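Local coordinates for protein alpha-1,6-mannanase (Bacteroides thetaiotaomicron, PDB 4V1R) that probably hydrolyses internal alpha-1,6-mannosidic linkages in mannan backbones, as a member of glycoside hydrolase family 76, at residues I95-S100 / A387-R392; L350-G355 / T366-K371. All coordinates share one frame; numbering follows the deposited sequence.

Contact 1: residues I95-S100 / A387-R392. With SRT (S,R meso-tartaric acid), chain C.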
loop_
_atom_site.group_PDB
_atom_site.type_symbol
_atom_site.label_atom_id
_atom_site.label_comp_id
_atom_site.label_asym_id
_atom_site.label_seq_id
_atom_site.Cartn_x
_atom_site.Cartn_y
_atom_site.Cartn_z
ATOM N N ILE A 95 -12.932 8.676 -5.860
ATOM C CA ILE A 95 -14.115 9.255 -5.225
ATOM C C ILE A 95 -13.864 10.741 -4.884
ATOM O O ILE A 95 -14.774 11.555 -4.985
ATOM C CB ILE A 95 -14.548 8.477 -3.955
ATOM C CG1 ILE A 95 -14.818 6.973 -4.219
ATOM C CG2 ILE A 95 -15.806 9.098 -3.327
ATOM C CD1 ILE A 95 -16.000 6.663 -5.090
ATOM N N SER A 96 -12.641 11.090 -4.481
ATOM C CA SER A 96 -12.299 12.482 -4.152
ATOM C C SER A 96 -12.315 13.397 -5.355
ATOM O O SER A 96 -12.497 14.610 -5.201
ATOM C CB SER A 96 -10.944 12.567 -3.462
ATOM O OG SER A 96 -11.046 11.976 -2.185
ATOM N N LEU A 97 -12.060 12.838 -6.532
ATOM C CA LEU A 97 -12.172 13.578 -7.764
ATOM C C LEU A 97 -13.602 13.643 -8.300
ATOM O O LEU A 97 -14.038 14.693 -8.765
ATOM C CB LEU A 97 -11.257 13.024 -8.816
ATOM C CG LEU A 97 -9.880 13.532 -8.370
ATOM C CD1 LEU A 97 -9.062 12.429 -7.732
ATOM C CD2 LEU A 97 -9.139 14.273 -9.455
ATOM N N SER A 98 -14.313 12.531 -8.261
ATOM C CA SER A 98 -15.713 12.519 -8.677
ATOM C C SER A 98 -16.413 11.311 -8.102
ATOM O O SER A 98 -16.172 10.197 -8.547
ATOM C CB SER A 98 -15.831 12.474 -10.200
ATOM O OG SER A 98 -17.170 12.219 -10.580
ATOM N N LYS A 99 -17.309 11.542 -7.154
ATOM C CA LYS A 99 -18.093 10.452 -6.564
ATOM C C LYS A 99 -18.894 9.718 -7.622
ATOM O O LYS A 99 -18.894 8.492 -7.669
ATOM C CB LYS A 99 -19.000 10.968 -5.433
ATOM C CG LYS A 99 -19.745 9.857 -4.698
ATOM C CD LYS A 99 -20.231 10.260 -3.300
ATOM C CE LYS A 99 -19.204 9.936 -2.207
ATOM N NZ LYS A 99 -19.676 10.327 -0.838
ATOM N N SER A 100 -19.545 10.452 -8.517
ATOM C CA SER A 100 -20.364 9.821 -9.539
ATOM C C SER A 100 -19.550 9.027 -10.554
ATOM O O SER A 100 -19.999 8.013 -11.073
ATOM C CB SER A 100 -21.220 10.878 -10.261
ATOM O OG SER A 100 -20.381 11.771 -10.966
ATOM N N ALA A 387 -1.867 11.948 -7.461
ATOM C CA ALA A 387 -1.406 13.197 -8.039
ATOM C C ALA A 387 -2.581 14.080 -8.492
ATOM O O ALA A 387 -2.564 15.297 -8.251
ATOM C CB ALA A 387 -0.469 12.926 -9.218
ATOM N N ALA A 388 -3.562 13.486 -9.158
ATOM C CA ALA A 388 -4.739 14.239 -9.622
ATOM C C ALA A 388 -5.452 14.875 -8.454
ATOM O O ALA A 388 -5.911 16.019 -8.524
ATOM C CB ALA A 388 -5.681 13.335 -10.374
ATOM N N ASN A 389 -5.557 14.124 -7.365
ATOM C CA ASN A 389 -6.203 14.630 -6.172
ATOM C C ASN A 389 -5.454 15.828 -5.592
ATOM O O ASN A 389 -6.061 16.853 -5.280
ATOM C CB ASN A 389 -6.342 13.527 -5.116
ATOM C CG ASN A 389 -7.336 13.885 -4.035
ATOM O OD1 ASN A 389 -8.259 14.686 -4.269
ATOM N ND2 ASN A 389 -7.189 13.277 -2.858
ATOM N N TYR A 390 -4.140 15.710 -5.447
ATOM C CA TYR A 390 -3.356 16.823 -4.891
ATOM C C TYR A 390 -3.277 18.020 -5.843
ATOM O O TYR A 390 -3.243 19.152 -5.374
ATOM C CB TYR A 390 -1.980 16.363 -4.396
ATOM C CG TYR A 390 -2.089 15.773 -3.005
ATOM C CD1 TYR A 390 -2.023 16.576 -1.875
ATOM C CD2 TYR A 390 -2.320 14.428 -2.827
ATOM C CE1 TYR A 390 -2.156 16.049 -0.615
ATOM C CE2 TYR A 390 -2.483 13.895 -1.572
ATOM C CZ TYR A 390 -2.385 14.706 -0.458
ATOM O OH TYR A 390 -2.534 14.157 0.798
ATOM N N LYS A 391 -3.269 17.783 -7.151
ATOM C CA LYS A 391 -3.400 18.892 -8.098
ATOM C C LYS A 391 -4.713 19.642 -7.865
ATOM O O LYS A 391 -4.733 20.884 -7.825
ATOM C CB LYS A 391 -3.307 18.390 -9.522
ATOM C CG LYS A 391 -3.406 19.506 -10.549
ATOM C CD LYS A 391 -3.251 19.001 -11.958
ATOM C CE LYS A 391 -3.308 20.181 -12.941
ATOM N NZ LYS A 391 -3.147 19.705 -14.332
ATOM N N ARG A 392 -5.794 18.901 -7.664
ATOM C CA ARG A 392 -7.118 19.492 -7.379
ATOM C C ARG A 392 -7.085 20.299 -6.084
ATOM O O ARG A 392 -7.587 21.435 -6.022
ATOM C CB ARG A 392 -8.186 18.383 -7.334
ATOM C CG ARG A 392 -9.557 18.761 -6.772
ATOM C CD ARG A 392 -10.376 17.504 -6.436
ATOM N NE ARG A 392 -9.904 16.790 -5.235
ATOM C CZ ARG A 392 -10.155 17.182 -3.979
ATOM N NH1 ARG A 392 -10.863 18.295 -3.739
ATOM N NH2 ARG A 392 -9.706 16.474 -2.939
HETATM O O1 SRT C . -18.481 14.306 -10.008
HETATM O O11 SRT C . -19.925 13.374 -8.608
HETATM C C1 SRT C . -19.043 14.231 -8.887
HETATM C C2 SRT C . -18.570 15.226 -7.854
HETATM O O2 SRT C . -19.139 16.518 -8.068
HETATM C C3 SRT C . -18.842 14.752 -6.427
HETATM O O3 SRT C . -17.617 14.143 -6.023
HETATM C C4 SRT C . -19.238 15.873 -5.493
HETATM O O4 SRT C . -18.502 16.181 -4.526
HETATM O O41 SRT C . -20.322 16.458 -5.705
HETATM O O HOH W 1 -9.091 13.329 -0.754
#
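An apolar contact flanked by polar groups joins S96 and L97, at the end of helix 81-97, to A388, N389 and R392 on helix 374-395, near the C-terminus. L97 forms the apolar centre. Its two methyls part company: CD2 lies against A388 CB at 3.7 Å, while CD1 rests beside N389, 3.9 Å from N389 CB. Y47 of helix 46-61 touches both L97 and A388, so a third helix shares this seam.

The polar flank is organised by N389. R392, bent at its third torsion (73°), folds back along its own helix and offers NE and NH2 side-on to a single acceptor, with R392 NE 2.8 Å and R392 NH2 2.7 Å from N389 OD1, both bonds nearly in the guanidinium plane. S96 O lies 3.4 Å from R392 NE, over the guanidinium face and at a poor angle for bonding. At the other branch of the amide, N389 ND2 donates to a water that also bonds S96 OG, and to E93 one turn back on helix 81-97. With an alanine here, R392 would probably be freed to swing off S96, and the water and E93 would lose their donor.

Just beyond, S98 caps helix 99-113. There S98 OG, S100 N and S100 OG hold a carboxylate of meso-tartrate, as helix N-termini commonly hold anions, while K99 N bonds the ligand's O3 hydroxyl. An early helix meeting the last one is consistent with closure of the (alpha/alpha)6 barrel, as in six-hairpin glycosidases.

Contact 2: residues L350-G355 / T366-K371. With SRT (S,R meso-tartaric acid), chain D.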
loop_
_atom_site.group_PDB
_atom_site.type_symbol
_atom_site.label_atom_id
_atom_site.label_comp_id
_atom_site.label_asym_id
_atom_site.label_seq_id
_atom_site.Cartn_x
_atom_site.Cartn_y
_atom_site.Cartn_z
ATOM N N LEU A 350 9.143 5.838 -17.498
ATOM C CA LEU A 350 8.941 4.416 -17.290
ATOM C C LEU A 350 7.907 3.807 -18.221
ATOM O O LEU A 350 8.013 2.643 -18.572
ATOM C CB LEU A 350 8.601 4.097 -15.806
ATOM C CG LEU A 350 9.643 4.547 -14.777
ATOM C CD1 LEU A 350 9.176 4.182 -13.371
ATOM C CD2 LEU A 350 10.996 3.895 -15.057
ATOM N N ARG A 351 6.884 4.564 -18.558
ATOM C CA ARG A 351 5.821 4.056 -19.404
ATOM C C ARG A 351 6.440 3.623 -20.748
ATOM O O ARG A 351 7.246 4.371 -21.311
ATOM C CB ARG A 351 4.802 5.125 -19.681
ATOM C CG ARG A 351 3.592 4.600 -20.418
ATOM C CD ARG A 351 2.608 5.695 -20.701
ATOM N NE ARG A 351 2.848 6.340 -21.989
ATOM C CZ ARG A 351 3.420 7.529 -22.167
ATOM N NH1 ARG A 351 3.918 8.212 -21.153
ATOM N NH2 ARG A 351 3.513 8.039 -23.387
ATOM N N ASP A 352 6.106 2.430 -21.223
ATOM C CA ASP A 352 6.632 1.961 -22.516
ATOM C C ASP A 352 5.729 2.339 -23.687
ATOM O O ASP A 352 4.696 2.995 -23.520
ATOM C CB ASP A 352 7.005 0.468 -22.477
ATOM C CG ASP A 352 5.820 -0.486 -22.651
ATOM O OD1 ASP A 352 4.655 -0.067 -22.849
ATOM O OD2 ASP A 352 6.093 -1.679 -22.584
ATOM N N GLY A 353 6.138 1.965 -24.895
ATOM C CA GLY A 353 5.364 2.320 -26.097
ATOM C C GLY A 353 3.971 1.709 -26.218
ATOM O O GLY A 353 3.170 2.178 -27.039
ATOM N N ASN A 354 3.704 0.661 -25.420
ATOM C CA ASN A 354 2.370 0.025 -25.291
ATOM C C ASN A 354 1.572 0.461 -24.055
ATOM O O ASN A 354 0.531 -0.137 -23.752
ATOM C CB ASN A 354 2.551 -1.487 -25.247
ATOM C CG ASN A 354 3.205 -2.017 -26.512
ATOM O OD1 ASN A 354 4.081 -2.898 -26.487
ATOM N ND2 ASN A 354 2.807 -1.442 -27.617
ATOM N N GLY A 355 2.048 1.490 -23.361
ATOM C CA GLY A 355 1.369 2.004 -22.162
ATOM C C GLY A 355 1.508 1.073 -20.958
ATOM O O GLY A 355 0.683 1.121 -20.045
ATOM N N THR A 366 13.712 1.501 -21.946
ATOM C CA THR A 366 14.307 1.709 -23.279
ATOM C C THR A 366 13.786 0.768 -24.355
ATOM O O THR A 366 14.127 0.935 -25.529
ATOM C CB THR A 366 15.852 1.610 -23.216
ATOM O OG1 THR A 366 16.235 0.350 -22.666
ATOM C CG2 THR A 366 16.401 2.724 -22.357
ATOM N N SER A 367 13.016 -0.242 -23.973
ATOM C CA SER A 367 12.345 -1.097 -24.951
ATOM C C SER A 367 11.052 -1.603 -24.345
ATOM O O SER A 367 10.890 -1.613 -23.125
ATOM C CB SER A 367 13.213 -2.274 -25.378
ATOM O OG SER A 367 13.501 -3.110 -24.288
ATOM N N ASN A 368 10.147 -2.022 -25.209
ATOM C CA ASN A 368 8.835 -2.455 -24.759
ATOM C C ASN A 368 8.868 -3.737 -23.969
ATOM O O ASN A 368 9.635 -4.667 -24.257
ATOM C CB ASN A 368 7.887 -2.542 -25.937
ATOM C CG ASN A 368 7.585 -1.188 -26.508
ATOM O OD1 ASN A 368 7.813 -0.153 -25.868
ATOM N ND2 ASN A 368 7.061 -1.171 -27.719
ATOM N N LEU A 369 8.028 -3.782 -22.929
ATOM C CA LEU A 369 7.990 -4.919 -22.048
ATOM C C LEU A 369 7.284 -6.104 -22.689
ATOM O O LEU A 369 6.284 -5.927 -23.353
ATOM C CB LEU A 369 7.241 -4.535 -20.760
ATOM C CG LEU A 369 7.968 -3.417 -19.997
ATOM C CD1 LEU A 369 7.000 -2.696 -19.088
ATOM C CD2 LEU A 369 9.135 -3.998 -19.220
ATOM N N GLU A 370 7.805 -7.288 -22.476
ATOM C CA GLU A 370 7.169 -8.506 -22.944
ATOM C C GLU A 370 6.413 -9.214 -21.830
ATOM O O GLU A 370 5.470 -9.949 -22.105
ATOM C CB GLU A 370 8.210 -9.457 -23.521
ATOM C CG GLU A 370 8.906 -8.865 -24.735
ATOM C CD GLU A 370 9.527 -9.924 -25.620
ATOM O OE1 GLU A 370 10.278 -10.779 -25.097
ATOM O OE2 GLU A 370 9.259 -9.887 -26.837
ATOM N N LYS A 371 6.859 -9.022 -20.591
ATOM C CA LYS A 371 6.235 -9.641 -19.448
ATOM C C LYS A 371 5.771 -8.548 -18.492
ATOM O O LYS A 371 6.344 -7.466 -18.436
ATOM C CB LYS A 371 7.208 -10.592 -18.774
ATOM C CG LYS A 371 7.551 -11.796 -19.644
ATOM C CD LYS A 371 8.338 -12.833 -18.883
ATOM C CE LYS A 371 8.770 -13.977 -19.799
ATOM N NZ LYS A 371 7.656 -14.488 -20.652
HETATM O O1 SRT D . 1.207 4.568 -23.819
HETATM O O11 SRT D . 0.845 4.042 -25.914
HETATM C C1 SRT D . 1.498 4.628 -25.022
HETATM C C2 SRT D . 2.675 5.523 -25.309
HETATM O O2 SRT D . 3.915 4.900 -24.922
HETATM C C3 SRT D . 2.662 6.124 -26.718
HETATM O O3 SRT D . 2.066 7.429 -26.585
HETATM C C4 SRT D . 4.054 6.215 -27.305
HETATM O O4 SRT D . 4.451 5.301 -28.076
HETATM O O41 SRT D . 4.763 7.202 -26.994
HETATM O O HOH W 2 4.832 -3.648 -23.843
HETATM O O HOH W 3 5.904 -4.158 -28.667
#
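D352 and N368 each accept a backbone N-H from the other's segment. The carboxylate of D352 reaches across to the backbone after N368, and L369 N donates to D352 OD2 at 2.9 Å in an almost straight bond (172°), D352 OD2 accepting on its anti lone pair, away from OD1. In return N368 OD1 accepts from G353 N, again at 2.9 Å, with the donor 40° out of the amide's carbonyl plane, so this second bond is the less ideal one. The two side chains cross at about a right angle. L369 also lays its CB 3.6 Å from D352 OD2, giving the carboxylate an aliphatic neighbour.

Waters thicken this first shell. One lies within bonding distance of D352 OD2 and L369 O, though it cannot serve every acceptor around it at once; another bonds N354 OD1 and, weakly, N368 ND2.

What sets the aspartate in place is its own turn. D352 CG lies between the backbone N and the carbonyl carbon (chi1 81°), which brings D352 OD1 within 2.8 Å of N354 N: an Asx turn, superposed on a type I beta turn from D352 to G355 in which G355 N bonds D352 O at 3.0 Å. R356 N donates to D352 OD1 as well. G353 suits its place, since a beta carbon there would crowd N368 OD1, and G355 has a positive phi that favours glycine. On the ligand side, a meso-tartrate receives R351 NE at the guanidinium edge, 3.0 Å from its O1.

One largely buried carboxylate thus collects three backbone N-H groups and probably a water, a setting likely to favour its ionised form and to tie the surface loop to itself without regular secondary structure.

Helix 374-395 connects the two contacts: 366-371 of contact 2 leads into its start, and 387-392 of contact 1 lies near its end. Along the chain contact 2 is nested within the long loop closed by contact 1, yet the two do not touch. Their centres are 27 Å apart and their nearest atoms about 14 Å. They show two scales of closure, one bringing together residues 287 apart, the other a surface loop whose segments are 11 apart. Each lies beside its own meso-tartrate, held in one case by a helix N-terminus and in the other by an arginine beside a turn; neither need mark the mannan-binding site.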